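Immune protein (Enterobacter cloacae, PDB 6D7Y) binds the toxic C-terminal tip of a CdiA contact-dependent growth inhibition protein and probably neutralises it, protecting the cell that makes it. Local coordinates at residues B[1-6]-B[99-105]; B[6-12]-B[94-98]; B[25-31]-B[45-49]; B[129-133]-B[144-149]. All coordinates share one frame; numbering follows the deposited sequence.

Interaction 1 (B[1-6]-B[99-105]); sequences MKELFE and CFYMNDF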
loop_
_atom_site.group_PDB
_atom_site.type_symbol
_atom_site.label_atom_id
_atom_site.label_comp_id
_atom_site.label_asym_id
_atom_site.label_seq_id
_atom_site.Cartn_x
_atom_site.Cartn_y
_atom_site.Cartn_z
HETATM N N MSE B 1 9.681 -2.275 -21.336
HETATM C CA MSE B 1 8.978 -0.981 -21.091
HETATM C C MSE B 1 8.737 -0.727 -19.630
HETATM O O MSE B 1 8.599 -1.673 -18.841
HETATM C CB MSE B 1 7.593 -1.019 -21.741
HETATM C CG MSE B 1 7.648 -1.354 -23.221
HETATM SE SE MSE B 1 8.406 0.211 -24.118
HETATM C CE MSE B 1 10.242 -0.457 -24.398
ATOM N N LYS B 2 8.683 0.555 -19.262
ATOM C CA LYS B 2 8.371 0.972 -17.880
ATOM C C LYS B 2 6.924 0.557 -17.595
ATOM O O LYS B 2 6.054 0.731 -18.435
ATOM C CB LYS B 2 8.528 2.470 -17.750
ATOM C CG LYS B 2 8.238 3.051 -16.384
ATOM C CD LYS B 2 8.717 4.511 -16.306
ATOM C CE LYS B 2 7.939 5.446 -17.213
ATOM N NZ LYS B 2 6.499 5.500 -16.837
ATOM N N GLU B 3 6.682 0.007 -16.416
ATOM C CA GLU B 3 5.362 -0.520 -16.047
ATOM C C GLU B 3 5.010 -0.119 -14.642
ATOM O O GLU B 3 5.896 0.080 -13.812
ATOM C CB GLU B 3 5.423 -2.043 -16.073
ATOM C CG GLU B 3 5.736 -2.675 -17.409
ATOM C CD GLU B 3 4.550 -2.784 -18.350
ATOM O OE1 GLU B 3 3.445 -2.251 -18.048
ATOM O OE2 GLU B 3 4.727 -3.425 -19.424
ATOM N N LEU B 4 3.706 -0.032 -14.373
ATOM C CA LEU B 4 3.226 0.293 -13.061
ATOM C C LEU B 4 3.010 -1.030 -12.300
ATOM O O LEU B 4 2.289 -1.928 -12.797
ATOM C CB LEU B 4 1.912 1.059 -13.131
ATOM C CG LEU B 4 1.381 1.552 -11.780
ATOM C CD1 LEU B 4 2.387 2.401 -11.018
ATOM C CD2 LEU B 4 0.113 2.362 -12.018
ATOM N N PHE B 5 3.639 -1.130 -11.129
ATOM C CA PHE B 5 3.508 -2.308 -10.270
ATOM C C PHE B 5 2.815 -1.929 -8.981
ATOM O O PHE B 5 2.717 -0.754 -8.638
ATOM C CB PHE B 5 4.859 -2.945 -9.982
ATOM C CG PHE B 5 5.537 -3.504 -11.205
ATOM C CD1 PHE B 5 5.290 -4.790 -11.632
ATOM C CD2 PHE B 5 6.386 -2.713 -11.953
ATOM C CE1 PHE B 5 5.868 -5.303 -12.786
ATOM C CE2 PHE B 5 6.988 -3.230 -13.097
ATOM C CZ PHE B 5 6.738 -4.515 -13.516
ATOM N N GLU B 6 2.288 -2.918 -8.265
ATOM C CA GLU B 6 1.677 -2.589 -7.013
ATOM C C GLU B 6 1.673 -3.761 -6.037
ATOM O O GLU B 6 1.770 -4.912 -6.437
ATOM C CB GLU B 6 0.248 -2.020 -7.174
ATOM C CG GLU B 6 -0.828 -3.018 -7.434
ATOM C CD GLU B 6 -2.237 -2.421 -7.621
ATOM O OE1 GLU B 6 -2.568 -1.309 -7.130
ATOM O OE2 GLU B 6 -3.037 -3.112 -8.274
ATOM N N CYS B 99 1.507 1.803 -5.160
ATOM C CA CYS B 99 1.722 1.674 -6.609
ATOM C C CYS B 99 2.980 2.456 -6.946
ATOM O O CYS B 99 3.155 3.559 -6.423
ATOM C CB CYS B 99 0.554 2.288 -7.389
ATOM S SG CYS B 99 -1.054 1.580 -6.978
ATOM N N PHE B 100 3.822 1.882 -7.800
ATOM C CA PHE B 100 5.108 2.473 -8.216
ATOM C C PHE B 100 5.570 1.940 -9.570
ATOM O O PHE B 100 5.302 0.792 -9.922
ATOM C CB PHE B 100 6.181 2.168 -7.167
ATOM C CG PHE B 100 6.334 0.696 -6.871
ATOM C CD1 PHE B 100 5.537 0.086 -5.925
ATOM C CD2 PHE B 100 7.280 -0.069 -7.543
ATOM C CE1 PHE B 100 5.670 -1.271 -5.653
ATOM C CE2 PHE B 100 7.429 -1.411 -7.281
ATOM C CZ PHE B 100 6.619 -2.029 -6.347
ATOM N N TYR B 101 6.239 2.781 -10.364
ATOM C CA TYR B 101 6.742 2.308 -11.642
ATOM C C TYR B 101 8.110 1.656 -11.477
ATOM O O TYR B 101 8.851 1.975 -10.534
ATOM C CB TYR B 101 6.867 3.471 -12.672
ATOM C CG TYR B 101 5.545 3.983 -13.174
ATOM C CD1 TYR B 101 4.858 4.986 -12.499
ATOM C CD2 TYR B 101 4.970 3.467 -14.330
ATOM C CE1 TYR B 101 3.630 5.459 -12.966
ATOM C CE2 TYR B 101 3.754 3.925 -14.800
ATOM C CZ TYR B 101 3.079 4.910 -14.114
ATOM O OH TYR B 101 1.870 5.375 -14.589
HETATM N N MSE B 102 8.446 0.749 -12.398
HETATM C CA MSE B 102 9.782 0.135 -12.459
HETATM C C MSE B 102 10.114 0.111 -13.928
HETATM O O MSE B 102 9.223 -0.044 -14.762
HETATM C CB MSE B 102 9.905 -1.260 -11.861
HETATM C CG MSE B 102 9.565 -1.309 -10.376
HETATM SE SE MSE B 102 10.897 -0.386 -9.235
HETATM C CE MSE B 102 12.505 -1.426 -9.715
ATOM N N ASN B 103 11.391 0.267 -14.266
ATOM C CA ASN B 103 11.826 0.292 -15.686
ATOM C C ASN B 103 11.815 -1.061 -16.389
ATOM O O ASN B 103 11.781 -1.102 -17.625
ATOM C CB ASN B 103 13.213 0.943 -15.830
ATOM C CG ASN B 103 13.191 2.446 -15.607
ATOM O OD1 ASN B 103 12.149 3.091 -15.727
ATOM N ND2 ASN B 103 14.356 3.020 -15.320
ATOM N N ASP B 104 11.831 -2.164 -15.630
ATOM C CA ASP B 104 11.815 -3.489 -16.244
ATOM C C ASP B 104 11.316 -4.528 -15.257
ATOM O O ASP B 104 11.263 -4.257 -14.054
ATOM C CB ASP B 104 13.198 -3.849 -16.782
ATOM C CG ASP B 104 14.251 -3.891 -15.705
ATOM O OD1 ASP B 104 14.147 -4.742 -14.806
ATOM O OD2 ASP B 104 15.217 -3.103 -15.778
ATOM N N PHE B 105 10.942 -5.699 -15.771
ATOM C CA PHE B 105 10.408 -6.783 -14.936
ATOM C C PHE B 105 11.446 -7.414 -14.016
ATOM O O PHE B 105 11.111 -7.838 -12.912
ATOM C CB PHE B 105 9.709 -7.866 -15.784
ATOM C CG PHE B 105 8.306 -7.501 -16.206
ATOM C CD1 PHE B 105 8.077 -6.763 -17.346
ATOM C CD2 PHE B 105 7.214 -7.904 -15.449
ATOM C CE1 PHE B 105 6.787 -6.423 -17.722
ATOM C CE2 PHE B 105 5.928 -7.569 -15.816
ATOM C CZ PHE B 105 5.717 -6.823 -16.966
HETATM O O HOH W 1 11.455 -3.072 -19.727
#
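K2 and L4 both leave the backbone with CG anti to N (chi1 180° and -175°) and part ways further out on their way to the Y101 ring. K2 bends at chi3 and chi4, which brings its ammonium back over one face of the ring; NZ lies 4.0 Å from the Y101 centroid, a cation-pi contact. L4 branches at chi2 and lays CD1 over the centre of the opposite face, 3.9 Å from the Y101 centroid, as a CH-pi contact. L4 and Y101 belong to neighbouring antiparallel strands, 3-10 and 93-102, inside the large sheet of the fold; K2 lies just before the first. E3 pairs with M102 and F5 with F100 as hydrogen-bonded pairs, F5 N to F100 O being 2.8 Å. On the face carrying F5 and M102, which helix 105-126 packs against, the F5 ring points its edge at the face of F105 in a T-shaped stack, centroids 5.3 Å apart and planes at 86°. M102 CB touches F5 CE2 at 3.7 Å. D104 caps the start of the helix through the N of S107. On the Y101 side, E6 OE1 lies 3.3 Å from C99 SG, while E6 OE2 accepts a hydrogen bond from A138 N.

Interaction 2 (B[6-12]-B[94-98]); sequences EVIFEGV and VDVGL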
loop_
_atom_site.group_PDB
_atom_site.type_symbol
_atom_site.label_atom_id
_atom_site.label_comp_id
_atom_site.label_asym_id
_atom_site.label_seq_id
_atom_site.Cartn_x
_atom_site.Cartn_y
_atom_site.Cartn_z
ATOM N N GLU B 6 2.288 -2.918 -8.265
ATOM C CA GLU B 6 1.677 -2.589 -7.013
ATOM C C GLU B 6 1.673 -3.761 -6.037
ATOM O O GLU B 6 1.770 -4.912 -6.437
ATOM C CB GLU B 6 0.248 -2.020 -7.174
ATOM C CG GLU B 6 -0.828 -3.018 -7.434
ATOM C CD GLU B 6 -2.237 -2.421 -7.621
ATOM O OE1 GLU B 6 -2.568 -1.309 -7.130
ATOM O OE2 GLU B 6 -3.037 -3.112 -8.274
ATOM N N VAL B 7 1.649 -3.415 -4.761
ATOM C CA VAL B 7 1.519 -4.394 -3.683
ATOM C C VAL B 7 0.296 -3.952 -2.897
ATOM O O VAL B 7 0.030 -2.755 -2.746
ATOM C CB VAL B 7 2.763 -4.565 -2.788
ATOM C CG1 VAL B 7 3.946 -5.056 -3.603
ATOM C CG2 VAL B 7 3.100 -3.288 -2.036
ATOM N N ILE B 8 -0.444 -4.934 -2.378
ATOM C CA ILE B 8 -1.673 -4.672 -1.674
ATOM C C ILE B 8 -1.785 -5.420 -0.348
ATOM O O ILE B 8 -1.455 -6.620 -0.283
ATOM C CB ILE B 8 -2.888 -5.211 -2.501
ATOM C CG1 ILE B 8 -2.950 -4.633 -3.927
ATOM C CG2 ILE B 8 -4.208 -4.944 -1.785
ATOM C CD1 ILE B 8 -3.263 -3.194 -4.019
ATOM N N PHE B 9 -2.224 -4.696 0.689
ATOM C CA PHE B 9 -2.569 -5.296 1.995
ATOM C C PHE B 9 -4.100 -5.364 1.871
ATOM O O PHE B 9 -4.777 -4.331 1.924
ATOM C CB PHE B 9 -2.209 -4.408 3.173
ATOM C CG PHE B 9 -0.736 -4.121 3.343
ATOM C CD1 PHE B 9 -0.161 -3.006 2.748
ATOM C CD2 PHE B 9 0.058 -4.918 4.167
ATOM C CE1 PHE B 9 1.181 -2.710 2.944
ATOM C CE2 PHE B 9 1.404 -4.630 4.363
ATOM C CZ PHE B 9 1.964 -3.514 3.752
ATOM N N GLU B 10 -4.653 -6.565 1.682
ATOM C CA GLU B 10 -6.093 -6.725 1.476
ATOM C C GLU B 10 -6.817 -7.096 2.760
ATOM O O GLU B 10 -6.376 -7.988 3.466
ATOM C CB GLU B 10 -6.353 -7.818 0.465
ATOM C CG GLU B 10 -7.812 -7.943 0.062
ATOM C CD GLU B 10 -8.057 -9.112 -0.860
ATOM O OE1 GLU B 10 -7.556 -10.198 -0.563
ATOM O OE2 GLU B 10 -8.770 -8.946 -1.873
ATOM N N GLY B 11 -7.935 -6.417 3.027
ATOM C CA GLY B 11 -8.749 -6.681 4.225
ATOM C C GLY B 11 -8.005 -6.384 5.510
ATOM O O GLY B 11 -7.823 -7.250 6.352
ATOM N N VAL B 12 -7.585 -5.142 5.659
ATOM C CA VAL B 12 -6.833 -4.720 6.828
ATOM C C VAL B 12 -7.770 -4.638 8.046
ATOM O O VAL B 12 -8.972 -4.379 7.908
ATOM C CB VAL B 12 -6.147 -3.353 6.561
ATOM C CG1 VAL B 12 -5.352 -2.870 7.766
ATOM C CG2 VAL B 12 -5.248 -3.451 5.334
ATOM N N VAL B 94 -11.418 -2.879 4.077
ATOM C CA VAL B 94 -10.419 -1.858 3.778
ATOM C C VAL B 94 -9.117 -2.459 3.216
ATOM O O VAL B 94 -8.621 -3.468 3.713
ATOM C CB VAL B 94 -10.081 -1.044 5.044
ATOM C CG1 VAL B 94 -8.967 -0.031 4.775
ATOM C CG2 VAL B 94 -11.325 -0.336 5.563
ATOM N N ASP B 95 -8.577 -1.821 2.173
ATOM C CA ASP B 95 -7.316 -2.235 1.568
ATOM C C ASP B 95 -6.350 -1.041 1.607
ATOM O O ASP B 95 -6.779 0.112 1.571
ATOM C CB ASP B 95 -7.463 -2.600 0.087
ATOM C CG ASP B 95 -8.202 -3.883 -0.168
ATOM O OD1 ASP B 95 -8.724 -4.550 0.753
ATOM O OD2 ASP B 95 -8.254 -4.238 -1.362
ATOM N N VAL B 96 -5.059 -1.343 1.677
ATOM C CA VAL B 96 -3.995 -0.353 1.644
ATOM C C VAL B 96 -3.104 -0.808 0.494
ATOM O O VAL B 96 -2.645 -1.937 0.479
ATOM C CB VAL B 96 -3.224 -0.291 2.968
ATOM C CG1 VAL B 96 -2.036 0.642 2.858
ATOM C CG2 VAL B 96 -4.160 0.130 4.109
ATOM N N GLY B 97 -2.876 0.051 -0.505
ATOM C CA GLY B 97 -2.068 -0.344 -1.616
ATOM C C GLY B 97 -0.991 0.652 -1.909
ATOM O O GLY B 97 -1.149 1.818 -1.589
ATOM N N LEU B 98 0.109 0.152 -2.461
ATOM C CA LEU B 98 1.266 0.968 -2.869
ATOM C C LEU B 98 1.533 0.732 -4.343
ATOM O O LEU B 98 1.827 -0.403 -4.737
ATOM C CB LEU B 98 2.520 0.611 -2.070
ATOM C CG LEU B 98 2.595 1.054 -0.601
ATOM C CD1 LEU B 98 1.604 0.305 0.277
ATOM C CD2 LEU B 98 4.005 0.818 -0.072
HETATM O O HOH W 2 -11.312 -4.720 6.125
#
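Strand segments 6-10 and 94-98 run antiparallel, their axes 4.7 Å apart at closest approach and their directions 160° apart. V7 with L98 and F9 with V96 form hydrogen-bonded pairs, and I8 faces G97 in the non-hydrogen-bonded pair between them. I8 CD1 lies over the backbone of G97, 3.9 Å from its CA. Further along, G11, at positive phi, donates its N to D95 OD1 at 3.0 Å, meeting the carboxylate from above its plane, and V12 N reaches V94 O at 2.8 Å. D95 OD1, turned toward G11 with CG anti to the carbonyl carbon (chi1 -71°), also accepts Y90 OH, so two donors hold the carboxylate. On the other face, F9 turns a ring edge to V96 O, CE1 touches L98 CD1 at 4.0 Å, and V12 CG2 meets V96 CG2 at 3.9 Å. This apolar face is packed by helix 17-25, against F9, V12 and V96, and by helix 105-126, against V7 and F9, while strands 78-90 and 130-135 continue the sheet.

Interaction 3 (B[25-31]-B[45-49]); sequences ESKSDRI and VNVFS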
loop_
_atom_site.group_PDB
_atom_site.type_symbol
_atom_site.label_atom_id
_atom_site.label_comp_id
_atom_site.label_asym_id
_atom_site.label_seq_id
_atom_site.Cartn_x
_atom_site.Cartn_y
_atom_site.Cartn_z
ATOM N N GLU B 25 4.338 4.871 6.692
ATOM C CA GLU B 25 4.838 6.265 6.609
ATOM C C GLU B 25 6.275 6.429 7.128
ATOM O O GLU B 25 7.042 7.259 6.616
ATOM C CB GLU B 25 3.934 7.246 7.380
ATOM C CG GLU B 25 4.391 8.721 7.285
ATOM C CD GLU B 25 3.610 9.687 8.162
ATOM O OE1 GLU B 25 3.857 10.909 8.048
ATOM O OE2 GLU B 25 2.774 9.240 8.972
ATOM N N SER B 26 6.629 5.659 8.151
ATOM C CA SER B 26 7.976 5.752 8.749
ATOM C C SER B 26 9.123 5.260 7.857
ATOM O O SER B 26 10.291 5.571 8.121
ATOM C CB SER B 26 8.022 5.004 10.087
ATOM O OG SER B 26 7.730 3.642 9.890
ATOM N N LYS B 27 8.799 4.490 6.822
ATOM C CA LYS B 27 9.825 3.975 5.914
ATOM C C LYS B 27 10.072 4.941 4.739
ATOM O O LYS B 27 10.927 4.683 3.886
ATOM C CB LYS B 27 9.455 2.554 5.456
ATOM C CG LYS B 27 9.164 1.637 6.650
ATOM C CD LYS B 27 8.853 0.188 6.275
ATOM C CE LYS B 27 10.101 -0.645 6.007
ATOM N NZ LYS B 27 10.948 -0.121 4.915
ATOM N N SER B 28 9.334 6.056 4.706
ATOM C CA SER B 28 9.520 7.074 3.668
ATOM C C SER B 28 10.150 8.357 4.182
ATOM O O SER B 28 10.120 8.651 5.382
ATOM C CB SER B 28 8.188 7.443 3.066
ATOM O OG SER B 28 7.357 8.118 4.000
ATOM N N ASP B 29 10.685 9.141 3.246
ATOM C CA ASP B 29 11.299 10.427 3.578
ATOM C C ASP B 29 10.228 11.480 3.822
ATOM O O ASP B 29 10.343 12.269 4.753
ATOM C CB ASP B 29 12.254 10.885 2.486
ATOM C CG ASP B 29 13.498 10.024 2.391
ATOM O OD1 ASP B 29 13.725 9.180 3.273
ATOM O OD2 ASP B 29 14.269 10.216 1.428
ATOM N N ARG B 30 9.197 11.501 2.983
ATOM C CA ARG B 30 8.112 12.462 3.143
ATOM C C ARG B 30 6.863 12.066 2.389
ATOM O O ARG B 30 6.913 11.217 1.505
ATOM C CB ARG B 30 8.575 13.874 2.723
ATOM C CG ARG B 30 9.323 13.940 1.402
ATOM C CD ARG B 30 9.774 15.370 1.113
ATOM N NE ARG B 30 8.620 16.227 0.833
ATOM C CZ ARG B 30 8.088 16.438 -0.379
ATOM N NH1 ARG B 30 7.021 17.225 -0.503
ATOM N NH2 ARG B 30 8.600 15.872 -1.474
ATOM N N ILE B 31 5.738 12.670 2.776
ATOM C CA ILE B 31 4.458 12.424 2.118
ATOM C C ILE B 31 3.807 13.734 1.780
ATOM O O ILE B 31 3.958 14.728 2.498
ATOM C CB ILE B 31 3.477 11.550 2.929
ATOM C CG1 ILE B 31 2.955 12.249 4.185
ATOM C CG2 ILE B 31 4.121 10.219 3.268
ATOM C CD1 ILE B 31 1.937 11.413 4.931
ATOM N N VAL B 45 -3.415 18.059 4.521
ATOM C CA VAL B 45 -3.090 16.880 5.321
ATOM C C VAL B 45 -1.677 16.487 4.930
ATOM O O VAL B 45 -1.450 15.987 3.831
ATOM C CB VAL B 45 -4.058 15.704 5.078
ATOM C CG1 VAL B 45 -3.563 14.432 5.769
ATOM C CG2 VAL B 45 -5.467 16.060 5.537
ATOM N N ASN B 46 -0.732 16.731 5.832
ATOM C CA ASN B 46 0.677 16.433 5.587
ATOM C C ASN B 46 1.155 15.213 6.403
ATOM O O ASN B 46 2.220 14.657 6.126
ATOM C CB ASN B 46 1.509 17.684 5.911
ATOM C CG ASN B 46 2.939 17.599 5.408
ATOM O OD1 ASN B 46 3.343 16.615 4.784
ATOM N ND2 ASN B 46 3.713 18.650 5.664
ATOM N N VAL B 47 0.374 14.800 7.402
ATOM C CA VAL B 47 0.718 13.641 8.248
ATOM C C VAL B 47 -0.533 12.924 8.726
ATOM O O VAL B 47 -1.603 13.525 8.841
ATOM C CB VAL B 47 1.567 14.027 9.491
ATOM C CG1 VAL B 47 3.015 14.310 9.108
ATOM C CG2 VAL B 47 0.940 15.201 10.245
ATOM N N PHE B 48 -0.394 11.635 8.999
ATOM C CA PHE B 48 -1.521 10.850 9.477
ATOM C C PHE B 48 -1.783 11.084 10.964
ATOM O O PHE B 48 -0.860 11.084 11.772
ATOM C CB PHE B 48 -1.293 9.357 9.249
ATOM C CG PHE B 48 -1.145 8.974 7.807
ATOM C CD1 PHE B 48 -2.190 9.166 6.920
ATOM C CD2 PHE B 48 0.013 8.354 7.350
ATOM C CE1 PHE B 48 -2.065 8.795 5.591
ATOM C CE2 PHE B 48 0.141 7.971 6.022
ATOM C CZ PHE B 48 -0.900 8.194 5.142
ATOM N N SER B 49 -3.049 11.291 11.300
ATOM C CA SER B 49 -3.486 11.479 12.671
ATOM C C SER B 49 -4.541 10.417 12.904
ATOM O O SER B 49 -5.117 9.890 11.947
ATOM C CB SER B 49 -4.062 12.881 12.872
ATOM O OG SER B 49 -5.117 13.124 11.961
HETATM O O HOH W 3 5.371 14.372 5.571
#
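The backbones stay well apart, with CA atoms 6.5 Å apart at I31 and N46 and 8.3 Å apart at E25 and F48, so side chains make most of the contact. It joins the end of helix 17-25 and the start of edge strand 30-36 to the irregular loop leading into helix 50-58, at the border of the antiparallel sheet. The F48 ring is the apolar centre. I31 CD1 sits over one of its faces, displaced toward the rim, 4.0 Å from F48 CE2. I31 gets there with CG1 placed between its backbone N and carbonyl carbon (chi1 68°) and CD1 extended beyond, a course that also takes CG1 to 3.2 Å from N46 O. E25 comes from the helix end with a fully extended chain and slides past F48 in the opposite sense, its carboxylate plane nearly perpendicular to the ring. Its OE2 lies 3.3 Å from F48 CD2 and forms a salt bridge with K22, while OE1 touches V47 CG1 at 3.7 Å. L21 and K22 of the helix and F65 of strand 63-75 also pack on F48, which is buried, whereas V47 is exposed. In the turn that follows the helix, a type I beta turn from E25 to S28, E25 O accepts both S28 N and S28 OG from the same face of its carbonyl plane, S28 OG lying 2.8 Å from E25 O.

Interaction 4 (B[129-133]-B[144-149]); sequences ENFYG and RFFTNN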
loop_
_atom_site.group_PDB
_atom_site.type_symbol
_atom_site.label_atom_id
_atom_site.label_comp_id
_atom_site.label_asym_id
_atom_site.label_seq_id
_atom_site.Cartn_x
_atom_site.Cartn_y
_atom_site.Cartn_z
ATOM N N GLU B 129 -5.945 -9.681 5.895
ATOM C CA GLU B 129 -6.328 -11.016 5.365
ATOM C C GLU B 129 -5.359 -11.621 4.337
ATOM O O GLU B 129 -5.045 -12.801 4.398
ATOM C CB GLU B 129 -7.749 -10.986 4.785
ATOM C CG GLU B 129 -8.817 -10.634 5.812
ATOM C CD GLU B 129 -10.239 -10.715 5.260
ATOM O OE1 GLU B 129 -11.181 -10.404 6.023
ATOM O OE2 GLU B 129 -10.422 -11.087 4.073
ATOM N N ASN B 130 -4.905 -10.818 3.378
ATOM C CA ASN B 130 -3.971 -11.297 2.372
ATOM C C ASN B 130 -3.067 -10.162 1.967
ATOM O O ASN B 130 -3.393 -9.003 2.208
ATOM C CB ASN B 130 -4.706 -11.726 1.098
ATOM C CG ASN B 130 -5.554 -12.948 1.285
ATOM O OD1 ASN B 130 -5.062 -14.019 1.635
ATOM N ND2 ASN B 130 -6.832 -12.813 0.991
ATOM N N PHE B 131 -1.927 -10.525 1.400
ATOM C CA PHE B 131 -0.972 -9.544 0.848
ATOM C C PHE B 131 -0.481 -10.130 -0.475
ATOM O O PHE B 131 -0.299 -11.345 -0.595
ATOM C CB PHE B 131 0.130 -9.165 1.840
ATOM C CG PHE B 131 0.945 -10.308 2.365
ATOM C CD1 PHE B 131 0.478 -11.088 3.424
ATOM C CD2 PHE B 131 2.218 -10.569 1.881
ATOM C CE1 PHE B 131 1.245 -12.127 3.937
ATOM C CE2 PHE B 131 2.983 -11.609 2.391
ATOM C CZ PHE B 131 2.494 -12.392 3.417
ATOM N N TYR B 132 -0.284 -9.293 -1.490
ATOM C CA TYR B 132 0.134 -9.797 -2.791
ATOM C C TYR B 132 0.694 -8.668 -3.576
ATOM O O TYR B 132 0.511 -7.516 -3.190
ATOM C CB TYR B 132 -1.005 -10.506 -3.561
ATOM C CG TYR B 132 -2.344 -9.787 -3.609
ATOM C CD1 TYR B 132 -2.626 -8.859 -4.595
ATOM C CD2 TYR B 132 -3.332 -10.047 -2.661
ATOM C CE1 TYR B 132 -3.847 -8.215 -4.650
ATOM C CE2 TYR B 132 -4.568 -9.414 -2.710
ATOM C CZ TYR B 132 -4.810 -8.479 -3.700
ATOM O OH TYR B 132 -6.017 -7.823 -3.774
ATOM N N GLY B 133 1.410 -9.016 -4.636
ATOM C CA GLY B 133 2.054 -8.014 -5.473
ATOM C C GLY B 133 2.145 -8.474 -6.905
ATOM O O GLY B 133 2.327 -9.656 -7.188
ATOM N N ARG B 144 0.908 -11.744 -11.014
ATOM C CA ARG B 144 1.500 -11.540 -9.719
ATOM C C ARG B 144 2.907 -12.127 -9.614
ATOM O O ARG B 144 3.270 -13.078 -10.324
ATOM C CB ARG B 144 0.657 -12.166 -8.599
ATOM C CG ARG B 144 -0.655 -11.470 -8.336
ATOM C CD ARG B 144 -1.405 -12.134 -7.174
ATOM N NE ARG B 144 -2.741 -11.585 -7.030
ATOM C CZ ARG B 144 -3.656 -12.058 -6.185
ATOM N NH1 ARG B 144 -4.870 -11.533 -6.175
ATOM N NH2 ARG B 144 -3.370 -13.080 -5.387
ATOM N N PHE B 145 3.678 -11.529 -8.718
ATOM C CA PHE B 145 5.026 -11.996 -8.329
ATOM C C PHE B 145 4.893 -12.810 -7.043
ATOM O O PHE B 145 5.727 -13.690 -6.762
ATOM C CB PHE B 145 6.003 -10.862 -8.117
ATOM C CG PHE B 145 6.480 -10.234 -9.386
ATOM C CD1 PHE B 145 5.737 -9.230 -10.008
ATOM C CD2 PHE B 145 7.670 -10.632 -9.958
ATOM C CE1 PHE B 145 6.177 -8.641 -11.183
ATOM C CE2 PHE B 145 8.125 -10.033 -11.137
ATOM C CZ PHE B 145 7.387 -9.042 -11.736
ATOM N N PHE B 146 3.891 -12.494 -6.239
ATOM C CA PHE B 146 3.653 -13.279 -5.023
ATOM C C PHE B 146 2.251 -13.092 -4.450
ATOM O O PHE B 146 1.591 -12.101 -4.698
ATOM C CB PHE B 146 4.700 -12.921 -3.915
ATOM C CG PHE B 146 4.555 -11.535 -3.371
ATOM C CD1 PHE B 146 5.206 -10.464 -3.978
ATOM C CD2 PHE B 146 3.730 -11.282 -2.282
ATOM C CE1 PHE B 146 5.065 -9.174 -3.479
ATOM C CE2 PHE B 146 3.577 -9.996 -1.788
ATOM C CZ PHE B 146 4.241 -8.932 -2.394
ATOM N N THR B 147 1.805 -14.085 -3.664
ATOM C CA THR B 147 0.556 -13.988 -2.954
ATOM C C THR B 147 0.875 -14.610 -1.597
ATOM O O THR B 147 1.283 -15.768 -1.533
ATOM C CB THR B 147 -0.602 -14.768 -3.584
ATOM O OG1 THR B 147 -0.834 -14.298 -4.900
ATOM C CG2 THR B 147 -1.879 -14.577 -2.741
ATOM N N ASN B 148 0.720 -13.829 -0.536
ATOM C CA ASN B 148 1.048 -14.268 0.824
ATOM C C ASN B 148 2.464 -14.855 0.869
ATOM O O ASN B 148 3.393 -14.210 0.397
ATOM C CB ASN B 148 -0.019 -15.232 1.344
ATOM C CG ASN B 148 -1.361 -14.569 1.466
ATOM O OD1 ASN B 148 -1.439 -13.376 1.765
ATOM N ND2 ASN B 148 -2.433 -15.332 1.277
ATOM N N ASN B 149 2.605 -16.089 1.347
ATOM C CA ASN B 149 3.910 -16.731 1.442
ATOM C C ASN B 149 4.244 -17.617 0.229
ATOM O O ASN B 149 5.130 -18.459 0.318
ATOM C CB ASN B 149 3.993 -17.543 2.744
ATOM C CG ASN B 149 2.905 -18.643 2.857
ATOM O OD1 ASN B 149 1.916 -18.665 2.102
ATOM N ND2 ASN B 149 3.081 -19.541 3.829
#
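A beta hairpin made by strands 130-135 and 144-147 contains this contact, with a classic beta bulge where F145 and F146 both face G133. G133 O accepts F145 N at 2.8 Å and, weakly, F146 N, while G133 N donates to F146 O. G133 N lies above the centre of the F146 ring. On the opposite face of the hairpin R144, extended from CG to NE (chi3 -172°), stacks its guanidinium flat on the Y132 ring, centres 3.9 Å apart and planes at 9°. NH2 donates in the guanidinium plane to T147 OG1, and NE and NH1 donate to A138 O and S139 O; these bonds fix its rotation. Past the strand, N148 folds its side chain back along 130-131. Its CA rests on the F131 ring face, 3.6 Å from the centroid, and its backbone N reaches F131 O at 2.7 Å. Both ends of its amide are used: OD1 accepts F131 N at 2.9 Å, and ND2 donates almost straight (174°) to N130 OD1, 3.0 Å away.

How the interactions relate
Interactions 1 and 2 are successive parts of one strand pair, 3-10 with 93-102; they share E6 and their centres lie about 17 Å apart. Interaction 4 continues the same sheet on the other side of strand 3-10: its centre is about 10 Å from that of interaction 2, and E10 N to N130 O (2.8 Å) and I8 N to Y132 O (2.9 Å) are probable hydrogen bonds between them. Interactions 1 and 4 also meet through side chains, F5 CE1 touching F145 CE1 at 3.7 Å. Interaction 3 stands apart near the far edge strand 30-36, its centre about 24 Å from that of interaction 4 across the middle of the chain.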